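Local coordinates for putative exported protein (Burkholderia pseudomallei, PDB 4JGB), which is of unknown function but has a Rossmann-type fold of the NAD(P)H-binding family and may act as an NAD(P)-dependent oxidoreductase, at residues R20-A25 / H30-L35; A26-Q31 / A194-I199; K117-V120 / G124-D127; D138-L143 / R206-A211; R168-T171 / L176-D179. One frame throughout, in Å; residues are numbered along the deposited sequence.

Contact 1 of 5, residues R20-A25 / H30-L35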
# COMPACT_ATOMS: atom_id res chain seq x y z
N ARG A 20 2.69 11.40 -1.15
CA ARG A 20 3.90 11.15 -1.97
C ARG A 20 3.62 10.19 -3.11
O ARG A 20 4.13 10.33 -4.23
CB ARG A 20 5.02 10.67 -1.07
CG ARG A 20 5.67 11.86 -0.40
CD ARG A 20 6.40 11.56 0.88
NE ARG A 20 6.90 12.79 1.52
CZ ARG A 20 6.25 13.50 2.44
NH1 ARG A 20 5.04 13.14 2.82
NH2 ARG A 20 6.79 14.59 2.95
N ILE A 21 2.74 9.23 -2.86
CA ILE A 21 2.27 8.36 -3.91
C ILE A 21 1.49 9.16 -4.96
O ILE A 21 1.77 9.03 -6.15
CB ILE A 21 1.44 7.17 -3.33
CG1 ILE A 21 2.36 6.26 -2.50
CG2 ILE A 21 0.73 6.42 -4.46
CD1 ILE A 21 1.68 5.14 -1.72
N ALA A 22 0.54 10.00 -4.53
CA ALA A 22 -0.25 10.77 -5.48
C ALA A 22 0.62 11.67 -6.33
O ALA A 22 0.40 11.79 -7.52
CB ALA A 22 -1.33 11.60 -4.76
N ALA A 23 1.59 12.33 -5.72
CA ALA A 23 2.46 13.26 -6.44
C ALA A 23 3.40 12.52 -7.41
O ALA A 23 3.69 13.01 -8.53
CB ALA A 23 3.28 14.08 -5.44
N GLU A 24 3.88 11.36 -6.96
CA GLU A 24 4.76 10.51 -7.80
C GLU A 24 4.00 10.02 -9.03
O GLU A 24 4.57 9.97 -10.13
CB GLU A 24 5.32 9.32 -7.00
CG GLU A 24 6.25 8.37 -7.78
CD GLU A 24 7.52 9.04 -8.32
OE1 GLU A 24 8.06 9.91 -7.63
OE2 GLU A 24 8.01 8.65 -9.41
N ALA A 25 2.74 9.66 -8.85
CA ALA A 25 1.95 9.20 -9.99
C ALA A 25 1.59 10.37 -10.93
O ALA A 25 1.76 10.25 -12.15
CB ALA A 25 0.71 8.44 -9.55
N HIS A 30 0.23 10.05 -14.96
CA HIS A 30 -0.95 9.24 -14.61
C HIS A 30 -2.05 10.19 -14.18
O HIS A 30 -1.75 11.26 -13.64
CB HIS A 30 -0.64 8.19 -13.52
CG HIS A 30 0.40 7.19 -13.93
ND1 HIS A 30 0.27 6.41 -15.06
CD2 HIS A 30 1.57 6.84 -13.36
CE1 HIS A 30 1.33 5.63 -15.17
NE2 HIS A 30 2.12 5.86 -14.14
N GLN A 31 -3.30 9.82 -14.43
CA GLN A 31 -4.46 10.56 -13.91
C GLN A 31 -4.84 10.05 -12.52
O GLN A 31 -5.35 8.92 -12.37
CB GLN A 31 -5.65 10.42 -14.88
CG GLN A 31 -6.91 11.17 -14.49
CD GLN A 31 -8.17 10.57 -15.09
OE1 GLN A 31 -8.99 9.92 -14.40
NE2 GLN A 31 -8.32 10.76 -16.39
N VAL A 32 -4.59 10.87 -11.50
CA VAL A 32 -4.83 10.48 -10.11
C VAL A 32 -6.11 11.12 -9.56
O VAL A 32 -6.34 12.32 -9.69
CB VAL A 32 -3.65 10.89 -9.19
CG1 VAL A 32 -3.83 10.33 -7.78
CG2 VAL A 32 -2.32 10.49 -9.80
N THR A 33 -6.92 10.28 -8.93
CA THR A 33 -8.12 10.71 -8.22
C THR A 33 -8.00 10.33 -6.74
O THR A 33 -7.97 9.16 -6.42
CB THR A 33 -9.37 10.06 -8.86
OG1 THR A 33 -9.32 10.30 -10.28
CG2 THR A 33 -10.68 10.62 -8.25
N ALA A 34 -7.91 11.32 -5.85
CA ALA A 34 -7.96 11.10 -4.41
C ALA A 34 -9.40 10.85 -3.97
O ALA A 34 -10.28 11.72 -4.13
CB ALA A 34 -7.35 12.27 -3.64
N LEU A 35 -9.65 9.66 -3.42
CA LEU A 35 -10.98 9.34 -2.97
C LEU A 35 -11.04 9.48 -1.45
O LEU A 35 -10.14 8.98 -0.76
CB LEU A 35 -11.38 7.92 -3.42
CG LEU A 35 -11.57 7.62 -4.91
CD1 LEU A 35 -12.04 6.18 -5.07
CD2 LEU A 35 -12.59 8.57 -5.53

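Contact 2 of 5, residues A26-Q31 / A194-I199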
# COMPACT_ATOMS: atom_id res chain seq x y z
N ALA A 26 1.14 11.50 -10.37
CA ALA A 26 0.82 12.71 -11.17
C ALA A 26 2.00 13.20 -12.00
O ALA A 26 1.83 13.52 -13.17
CB ALA A 26 0.29 13.84 -10.28
N ARG A 27 3.21 13.24 -11.41
CA ARG A 27 4.34 13.82 -12.12
C ARG A 27 4.76 12.95 -13.32
O ARG A 27 5.50 13.44 -14.20
CB ARG A 27 5.52 14.06 -11.18
CG ARG A 27 6.30 12.82 -10.70
CD ARG A 27 7.31 13.22 -9.61
NE ARG A 27 8.41 14.01 -10.18
CZ ARG A 27 9.34 14.70 -9.50
NH1 ARG A 27 9.35 14.75 -8.17
NH2 ARG A 27 10.28 15.37 -10.18
N ARG A 28 4.29 11.69 -13.35
CA ARG A 28 4.58 10.74 -14.45
C ARG A 28 3.53 10.84 -15.57
O ARG A 28 3.67 10.24 -16.64
CB ARG A 28 4.62 9.29 -13.94
CG ARG A 28 5.67 9.01 -12.86
CD ARG A 28 5.69 7.53 -12.45
NE ARG A 28 6.61 7.28 -11.34
CZ ARG A 28 7.17 6.11 -11.02
NH1 ARG A 28 6.93 5.00 -11.71
NH2 ARG A 28 7.99 6.06 -9.98
N GLY A 29 2.46 11.57 -15.30
CA GLY A 29 1.39 11.75 -16.31
C GLY A 29 0.22 10.80 -16.08
O GLY A 29 -0.71 10.75 -16.89
N HIS A 30 0.23 10.05 -14.96
CA HIS A 30 -0.95 9.24 -14.61
C HIS A 30 -2.05 10.19 -14.18
O HIS A 30 -1.75 11.26 -13.64
CB HIS A 30 -0.64 8.19 -13.52
CG HIS A 30 0.40 7.19 -13.93
ND1 HIS A 30 0.27 6.41 -15.06
CD2 HIS A 30 1.57 6.84 -13.36
CE1 HIS A 30 1.33 5.63 -15.17
NE2 HIS A 30 2.12 5.86 -14.14
N GLN A 31 -3.30 9.82 -14.43
CA GLN A 31 -4.46 10.56 -13.91
C GLN A 31 -4.84 10.05 -12.52
O GLN A 31 -5.35 8.92 -12.37
CB GLN A 31 -5.65 10.42 -14.88
CG GLN A 31 -6.91 11.17 -14.49
CD GLN A 31 -8.17 10.57 -15.09
OE1 GLN A 31 -8.99 9.92 -14.40
NE2 GLN A 31 -8.32 10.76 -16.39
N ALA A 194 8.92 3.24 -5.69
CA ALA A 194 8.66 1.79 -5.71
C ALA A 194 7.20 1.40 -5.94
O ALA A 194 6.91 0.48 -6.74
CB ALA A 194 9.20 1.12 -4.44
N PHE A 195 6.30 2.10 -5.26
CA PHE A 195 4.89 1.73 -5.18
C PHE A 195 4.29 1.98 -6.56
O PHE A 195 3.64 1.09 -7.15
CB PHE A 195 4.20 2.58 -4.08
CG PHE A 195 2.77 2.18 -3.77
CD1 PHE A 195 1.71 2.60 -4.57
CD2 PHE A 195 2.48 1.46 -2.61
CE1 PHE A 195 0.40 2.29 -4.24
CE2 PHE A 195 1.16 1.14 -2.29
CZ PHE A 195 0.12 1.57 -3.10
N VAL A 196 4.57 3.17 -7.10
CA VAL A 196 4.06 3.54 -8.42
C VAL A 196 4.76 2.72 -9.54
O VAL A 196 4.12 2.38 -10.55
CB VAL A 196 4.17 5.07 -8.66
CG1 VAL A 196 3.80 5.41 -10.09
CG2 VAL A 196 3.29 5.87 -7.68
N ASP A 197 6.04 2.38 -9.38
CA ASP A 197 6.73 1.48 -10.37
C ASP A 197 5.96 0.15 -10.39
O ASP A 197 5.77 -0.46 -11.45
CB ASP A 197 8.20 1.15 -9.98
CG ASP A 197 9.18 2.28 -10.24
OD1 ASP A 197 8.90 3.26 -10.96
OD2 ASP A 197 10.31 2.16 -9.72
N GLU A 198 5.52 -0.30 -9.23
CA GLU A 198 4.88 -1.60 -9.11
C GLU A 198 3.50 -1.59 -9.75
O GLU A 198 3.10 -2.55 -10.39
CB GLU A 198 4.83 -2.12 -7.66
CG GLU A 198 4.12 -3.48 -7.47
CD GLU A 198 4.56 -4.57 -8.46
OE1 GLU A 198 5.69 -4.48 -9.01
OE2 GLU A 198 3.78 -5.55 -8.69
N ILE A 199 2.79 -0.48 -9.56
CA ILE A 199 1.54 -0.21 -10.30
C ILE A 199 1.72 -0.36 -11.81
O ILE A 199 0.88 -0.96 -12.47
CB ILE A 199 0.95 1.18 -9.97
CG1 ILE A 199 0.47 1.22 -8.50
CG2 ILE A 199 -0.19 1.54 -10.93
CD1 ILE A 199 -0.14 2.54 -8.08

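Contact 3 of 5, residues K117-V120 / G124-D127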
# COMPACT_ATOMS: atom_id res chain seq x y z
N LYS A 117 8.68 -17.09 9.11
CA LYS A 117 9.01 -16.22 10.27
C LYS A 117 8.98 -14.75 9.89
O LYS A 117 9.73 -14.33 9.01
CB LYS A 117 10.37 -16.55 10.86
CG LYS A 117 10.38 -17.84 11.63
CD LYS A 117 11.77 -18.23 12.10
CE LYS A 117 11.85 -19.75 12.22
NZ LYS A 117 10.48 -20.31 12.36
N GLN A 118 8.12 -13.99 10.57
CA GLN A 118 7.92 -12.58 10.33
C GLN A 118 8.61 -11.67 11.38
O GLN A 118 8.82 -12.06 12.52
CB GLN A 118 6.44 -12.27 10.29
CG GLN A 118 5.73 -12.82 9.04
CD GLN A 118 4.26 -12.45 8.97
OE1 GLN A 118 3.69 -11.89 9.94
NE2 GLN A 118 3.62 -12.72 7.82
N LEU A 119 8.93 -10.44 10.95
CA LEU A 119 9.58 -9.47 11.81
C LEU A 119 8.85 -9.25 13.16
O LEU A 119 9.50 -9.15 14.21
CB LEU A 119 9.74 -8.13 11.06
CG LEU A 119 10.52 -7.02 11.79
CD1 LEU A 119 11.94 -7.42 12.15
CD2 LEU A 119 10.49 -5.75 10.95
N VAL A 120 7.52 -9.17 13.13
CA VAL A 120 6.75 -8.89 14.36
C VAL A 120 7.07 -9.91 15.44
O VAL A 120 7.03 -9.60 16.64
CB VAL A 120 5.23 -8.88 14.09
CG1 VAL A 120 4.76 -10.24 13.55
CG2 VAL A 120 4.45 -8.50 15.36
N GLY A 124 13.01 -8.28 20.26
CA GLY A 124 13.21 -6.85 20.28
C GLY A 124 12.25 -6.04 19.43
O GLY A 124 12.38 -4.82 19.36
N PHE A 125 11.30 -6.70 18.77
CA PHE A 125 10.35 -5.95 17.94
C PHE A 125 9.50 -5.03 18.86
O PHE A 125 9.04 -5.47 19.91
CB PHE A 125 9.44 -6.85 17.10
CG PHE A 125 8.55 -6.07 16.17
CD1 PHE A 125 9.04 -5.63 14.95
CD2 PHE A 125 7.24 -5.72 16.55
CE1 PHE A 125 8.24 -4.89 14.08
CE2 PHE A 125 6.43 -4.98 15.67
CZ PHE A 125 6.95 -4.55 14.45
N PRO A 126 9.33 -3.75 18.49
CA PRO A 126 8.68 -2.83 19.42
C PRO A 126 7.24 -3.22 19.77
O PRO A 126 6.40 -3.39 18.87
CB PRO A 126 8.72 -1.50 18.69
CG PRO A 126 9.94 -1.61 17.86
CD PRO A 126 9.90 -3.01 17.34
N ASP A 127 6.99 -3.32 21.07
CA ASP A 127 5.66 -3.64 21.59
C ASP A 127 4.58 -2.77 20.97
O ASP A 127 3.56 -3.29 20.53
CB ASP A 127 5.63 -3.53 23.10
CG ASP A 127 6.44 -4.62 23.75
OD1 ASP A 127 6.33 -5.80 23.32
OD2 ASP A 127 7.21 -4.30 24.68

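Contact 4 of 5, residues D138-L143 / R206-A211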
# COMPACT_ATOMS: atom_id res chain seq x y z
N ASP A 138 -3.07 -10.40 9.08
CA ASP A 138 -4.41 -10.91 8.71
C ASP A 138 -4.94 -10.35 7.39
O ASP A 138 -5.57 -11.06 6.62
CB ASP A 138 -5.40 -10.61 9.82
CG ASP A 138 -5.07 -11.33 11.13
OD1 ASP A 138 -4.21 -12.27 11.13
OD2 ASP A 138 -5.68 -10.94 12.15
N ALA A 139 -4.71 -9.06 7.14
CA ALA A 139 -5.01 -8.45 5.84
C ALA A 139 -4.31 -9.23 4.72
O ALA A 139 -4.94 -9.64 3.75
CB ALA A 139 -4.59 -6.98 5.82
N TYR A 140 -3.01 -9.45 4.87
CA TYR A 140 -2.26 -10.27 3.92
C TYR A 140 -2.80 -11.71 3.85
O TYR A 140 -2.96 -12.25 2.78
CB TYR A 140 -0.76 -10.28 4.23
CG TYR A 140 -0.00 -11.17 3.27
CD1 TYR A 140 0.26 -10.75 1.97
CD2 TYR A 140 0.43 -12.46 3.66
CE1 TYR A 140 0.94 -11.56 1.07
CE2 TYR A 140 1.12 -13.28 2.75
CZ TYR A 140 1.36 -12.82 1.46
OH TYR A 140 2.04 -13.58 0.55
N GLY A 141 -3.07 -12.32 5.01
CA GLY A 141 -3.77 -13.61 5.05
C GLY A 141 -5.07 -13.63 4.24
O GLY A 141 -5.34 -14.58 3.51
N TYR A 142 -5.88 -12.59 4.37
CA TYR A 142 -7.11 -12.53 3.59
C TYR A 142 -6.85 -12.44 2.07
O TYR A 142 -7.43 -13.20 1.27
CB TYR A 142 -8.03 -11.40 4.07
CG TYR A 142 -9.13 -11.15 3.08
CD1 TYR A 142 -10.22 -12.01 2.99
CD2 TYR A 142 -9.05 -10.07 2.18
CE1 TYR A 142 -11.22 -11.79 2.06
CE2 TYR A 142 -10.05 -9.85 1.24
CZ TYR A 142 -11.13 -10.71 1.20
OH TYR A 142 -12.13 -10.51 0.29
N LEU A 143 -5.99 -11.51 1.67
CA LEU A 143 -5.60 -11.32 0.28
C LEU A 143 -5.01 -12.57 -0.41
O LEU A 143 -5.16 -12.74 -1.62
CB LEU A 143 -4.63 -10.14 0.16
CG LEU A 143 -5.23 -8.75 0.32
CD1 LEU A 143 -4.09 -7.74 0.51
CD2 LEU A 143 -6.11 -8.37 -0.87
N ARG A 206 -0.19 -10.72 -6.89
CA ARG A 206 -0.62 -11.62 -5.82
C ARG A 206 0.51 -12.01 -4.86
O ARG A 206 0.55 -13.11 -4.36
CB ARG A 206 -1.37 -12.83 -6.38
CG ARG A 206 -2.77 -12.46 -6.87
CD ARG A 206 -3.50 -13.68 -7.42
NE ARG A 206 -2.89 -14.14 -8.67
CZ ARG A 206 -3.06 -13.56 -9.85
NH1 ARG A 206 -3.81 -12.47 -9.97
NH2 ARG A 206 -2.45 -14.05 -10.93
N GLN A 207 1.43 -11.07 -4.61
CA GLN A 207 2.56 -11.30 -3.73
C GLN A 207 2.68 -10.12 -2.80
O GLN A 207 2.19 -9.01 -3.10
CB GLN A 207 3.88 -11.47 -4.54
CG GLN A 207 3.92 -12.70 -5.45
CD GLN A 207 5.22 -12.84 -6.24
OE1 GLN A 207 5.95 -11.89 -6.45
NE2 GLN A 207 5.51 -14.07 -6.71
N ALA A 208 3.31 -10.36 -1.65
CA ALA A 208 3.84 -9.27 -0.83
C ALA A 208 5.02 -8.68 -1.59
O ALA A 208 5.64 -9.37 -2.44
CB ALA A 208 4.30 -9.80 0.53
N ALA A 209 5.32 -7.42 -1.29
CA ALA A 209 6.38 -6.67 -1.94
C ALA A 209 6.88 -5.69 -0.92
O ALA A 209 6.10 -5.23 -0.08
CB ALA A 209 5.80 -5.89 -3.12
N THR A 210 8.14 -5.30 -1.02
CA THR A 210 8.72 -4.31 -0.11
C THR A 210 9.93 -3.64 -0.78
O THR A 210 10.48 -4.19 -1.75
CB THR A 210 9.20 -4.97 1.19
OG1 THR A 210 9.33 -3.99 2.21
CG2 THR A 210 10.55 -5.73 0.98
N ALA A 211 10.33 -2.49 -0.26
CA ALA A 211 11.49 -1.73 -0.76
C ALA A 211 12.30 -1.23 0.44
O ALA A 211 11.76 -0.97 1.52
CB ALA A 211 11.03 -0.56 -1.62
O HOH W 1 4.37 -12.78 -1.41

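Contact 5 of 5, residues R168-T171 / L176-D179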
# COMPACT_ATOMS: atom_id res chain seq x y z
N ARG A 168 16.93 5.08 -6.01
CA ARG A 168 17.86 3.97 -5.81
C ARG A 168 17.56 3.22 -4.50
O ARG A 168 17.74 3.75 -3.40
CB ARG A 168 19.32 4.45 -5.84
CG ARG A 168 19.74 5.04 -7.20
CD ARG A 168 21.21 5.48 -7.26
NE ARG A 168 21.57 6.39 -6.16
CZ ARG A 168 21.52 7.73 -6.21
NH1 ARG A 168 21.12 8.36 -7.32
NH2 ARG A 168 21.88 8.46 -5.15
N PHE A 169 17.11 1.99 -4.63
CA PHE A 169 16.64 1.19 -3.50
C PHE A 169 16.50 -0.24 -4.00
O PHE A 169 16.38 -0.50 -5.24
CB PHE A 169 15.29 1.74 -2.95
CG PHE A 169 14.24 1.95 -4.03
CD1 PHE A 169 13.48 0.90 -4.49
CD2 PHE A 169 14.07 3.21 -4.63
CE1 PHE A 169 12.54 1.09 -5.51
CE2 PHE A 169 13.15 3.40 -5.65
CZ PHE A 169 12.39 2.33 -6.09
N ARG A 170 16.50 -1.19 -3.05
CA ARG A 170 16.25 -2.59 -3.38
C ARG A 170 14.76 -2.90 -3.17
O ARG A 170 14.09 -2.26 -2.35
CB ARG A 170 17.11 -3.50 -2.51
CG ARG A 170 18.62 -3.30 -2.77
CD ARG A 170 19.43 -4.20 -1.86
NE ARG A 170 19.57 -3.70 -0.49
CZ ARG A 170 20.10 -4.40 0.51
NH1 ARG A 170 20.51 -5.65 0.32
NH2 ARG A 170 20.20 -3.85 1.71
N THR A 171 14.29 -3.93 -3.87
CA THR A 171 12.93 -4.43 -3.79
C THR A 171 12.97 -5.96 -3.81
O THR A 171 13.94 -6.55 -4.30
CB THR A 171 12.10 -4.00 -5.01
OG1 THR A 171 12.79 -4.38 -6.20
CG2 THR A 171 11.87 -2.50 -5.01
N LEU A 176 12.44 -9.34 4.61
CA LEU A 176 13.20 -8.24 5.20
C LEU A 176 14.43 -7.95 4.34
O LEU A 176 15.09 -8.87 3.90
CB LEU A 176 13.70 -8.64 6.61
CG LEU A 176 14.33 -7.50 7.43
CD1 LEU A 176 13.34 -6.37 7.63
CD2 LEU A 176 14.84 -7.98 8.78
N ILE A 177 14.69 -6.67 4.09
CA ILE A 177 15.88 -6.19 3.37
C ILE A 177 16.63 -5.26 4.34
O ILE A 177 16.09 -4.23 4.78
CB ILE A 177 15.50 -5.43 2.06
CG1 ILE A 177 14.83 -6.38 1.05
CG2 ILE A 177 16.75 -4.79 1.44
CD1 ILE A 177 14.04 -5.72 -0.06
N VAL A 178 17.85 -5.64 4.72
CA VAL A 178 18.62 -4.77 5.63
C VAL A 178 19.94 -4.37 5.01
O VAL A 178 20.51 -5.16 4.24
CB VAL A 178 18.85 -5.43 7.01
CG1 VAL A 178 17.52 -5.67 7.73
CG2 VAL A 178 19.66 -6.73 6.92
N ASP A 179 20.42 -3.17 5.32
CA ASP A 179 21.79 -2.77 4.94
C ASP A 179 22.87 -3.47 5.78
O ASP A 179 22.56 -4.32 6.63
CB ASP A 179 21.98 -1.23 4.92
CG ASP A 179 21.79 -0.59 6.27
OD1 ASP A 179 22.00 -1.26 7.31
OD2 ASP A 179 21.42 0.61 6.28
O HOH W 2 21.83 -7.44 2.37

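Contact 1 of 5, residues R20-A25 / H30-L35
Val32 turns CG1 anti to its backbone N (chi1 -173°), which sets CG2 beside that nitrogen, and the two methyls part to meet successive turns of the helix carrying Ala22 and Ala25. CG1 lies 4.1 Å from Ala22 CB. CG2 packs more closely, 3.7 Å from Ala25 CB, and also comes to 3.8 Å from Ala22 O. The valine fork therefore straddles two alanines three residues apart, and their bare methyls let the strand approach until the CA atoms of Ala22 and Val32 are 6.5 Å apart.

A single hydrogen bond fastens the end of the contact where the helix gives way to the strand: His30 N donates to Ala25 O over 3.2 Å. The N-H...O angle of 143° makes the bond bent, and the donor also stands 33° off the carbonyl plane. His30 CB sits 3.4 Å from the same oxygen, and the imidazole, its CG beside the backbone N, lies obliquely to it. Both ring nitrogens find partners outside the two segments, NE2 with Glu200 OE2 and ND1 with Leu6 N.

All four touching residues are buried. Helix 16-27 and strand 31-36 are the last two elements of the first beta-alpha-beta unit of the Rossmann fold; strand 7-11 lies beside strand 31-36 in the sheet and also receives Ala22, while helix 188-201 flanks the helix through Ile21 and Glu24.

Contact 2 of 5, residues A26-Q31 / A194-I199
Charge pairing ties Arg28 to Asp197, and one carboxylate oxygen does all the work. Arg28 NH1 donates to Asp197 OD1 over 2.7 Å at an N-H...O angle of 148°, while NH2 adds a weak bond to the same OD1 at 3.1 Å. This is a forked grip on a single oxygen, with guanidinium and carboxylate planes 50° apart. OD1 is approached on its anti side and lies near the guanidinium plane, at its edge. Arg28 is extended from CG to NE and reaches across to the neighbouring helix, where Asp197 crosses it at about a right angle. Glu24 OE2 forms a second salt bridge with NH2, so the cation is shared between two acids, which probably stabilises its charge.

Van der Waals contact comes from Val196. Its CG1 lies over one face of the guanidinium, 3.3 Å above the plane and displaced toward the rim; the nearest approach is 3.5 Å to Arg28 NH1. The same methyl is 4.2 Å from His30 CD2, so this one methyl touches both Arg28 and, obliquely, His30, whose polar partners lie outside these segments.

Backbone geometry places these groups. Gly29, with positive phi, ends helix 16-27 in a Schellman motif, and Arg28 and His30 flank it. Here the Schellman turn links the helix to the second strand of the first beta-alpha-beta unit of a Rossmann-type fold, braced against helix 188-201 on the same side of the sheet.

Contact 3 of 5, residues K117-V120 / G124-D127
Phe125 folds back over Leu119 and Val120, closing a short loop between strand 117-118 and helix 130-143 within the Rossmann-type domain. Strand 117-118 pairs with strand 112-114 as a small antiparallel hairpin, and the chain passes from it into a 3-10 turn at Leu119 and Val120. Gly124, with a phi of 92°, adopts a conformation that would press a CB against the preceding carbonyl, and Phe125 follows directly.

The principal interaction is CH-pi. Val120 CA stands 3.8 Å from the centroid of the Phe125 ring and only 12° off its normal, so it is the backbone carbon that lies over the centre of this face. Pro126 CD takes the opposite face, displaced toward the rim, and the ring is consequently sandwiched between its own successor in sequence and the 3-10 turn. A chi1 of -175° points Phe125 CG directly away from its own nitrogen, a setting that carries the ring back to the turn.

Apolar side-chain contacts take up the periphery. Leu119 crosses the phenyl group at about a right angle and sets CG 3.8 Å from CD1 of Phe125. Toward the CD2-CE2 edge, and on the same face side as its own CA, Val120 CG2 lies 4.1 Å from Phe125 CE2. Val120 also touches Lys130, Ala133 and Arg137 of helix 130-143, and Phe125 touches Lys130.

No hydrogen bond joins the two segments, although carbonyl oxygens approach the aromatic residue: Leu119 O is 3.6 Å from Phe125 CD1, and Val120 O is 3.7 Å from Phe125 CB.

Contact 4 of 5, residues D138-L143 / R206-A211
Tyr140 and Ala208 carry most of this small contact, with the backbone of Gln207 at its margin. In the tyrosine, chi1 near 180° (177°) swings the ring away from the backbone nitrogen, bringing one side of it to Ala208 in strand 207-212. CE1 is the touching atom, 3.8 Å from the methyl CB of Ala208. That CB points toward the helix, and the apolar meeting is thus between a ring carbon and a single methyl. Gln207 C lies at the ring edge, near its plane, 4.5 Å from Tyr140 CE1.

Polar linkage is indirect. A water accepts a hydrogen bond from Ala208 N over 2.7 Å and is also hydrogen-bonded to Tyr140 OH at 3.1 Å. It bridges the phenol to a strand amide that the hydroxyl itself approaches only to 4.1 Å, measured from Tyr140 OH to Ala208 N. The buried area is just 93 Å², consistent with a surface contact bridged by solvent.

Strand 150-155 lies next to strand 207-212 in the main sheet and also touches the tyrosine: Tyr140 meets Trp151, and its ring meets that of Phe153 with the planes at about 50°. Helix 130-143 touches helix 83-97 through Ala139 and Leu143.

Contact 5 of 5, residues R168-T171 / L176-D179
Arg170 lays its guanidinium over the CG2 methyl of Ile177, which sits 3.4 Å from the plane and beneath its centre. Their segments belong to the excursion at the edge of the Rossmann-type sheet: strand 170-172 is an outermost strand, antiparallel to 207-212, and 176-179 is in the loop that follows. The bend at chi3 (-79°) turns the end of the arginine so that it runs past Ile177 in the opposite direction, with CZ coming to 3.5 Å from CG2. Ile177 sends its other branch to the strand backbone, CD1 lying 3.9 Å from Thr171 C.

At the guanidinium edge, Arg170 NH2 donates to Val178 O over 2.9 Å with an N-H...O angle of 152°. The donor stands above the carbonyl plane, 67° out of it, so the bond does not follow a lone pair. Arg170 NE forms a salt bridge with the terminal carboxylate of Tyr213, giving the exposed cation a charged partner as well as a peptide oxygen. That link also joins the edge strand to the chain end.

A water in the plane of the guanidinium closes a ring of bonds: it accepts from Arg170 NH1 at 3.0 Å and donates to Val178 O at 3.2 Å.

Contacts 1, 4 and 5 reach the same eight-stranded mixed sheet, at strands 31-36, 207-212 and 170-172; the last two are antiparallel neighbours, and contacts 4 and 5 touch there through Thr210 and Ile177. Contact 2 adjoins contact 1, their centres 7 Å apart and both using helix 16-27, and its helix 188-201 also packs on Phe169 of contact 5 and Ala211 of contact 4. Contact 3 lies 32 Å from contact 1 but 17 and 18 Å from contacts 4 and 5 (centres), touching neither. In sequence, contacts 3 and 5 are nested inside the loop closed by contact 2, while contacts 2 and 4 interleave. The C-terminal helix and strand thereby tie the first beta-alpha-beta unit to the far edge.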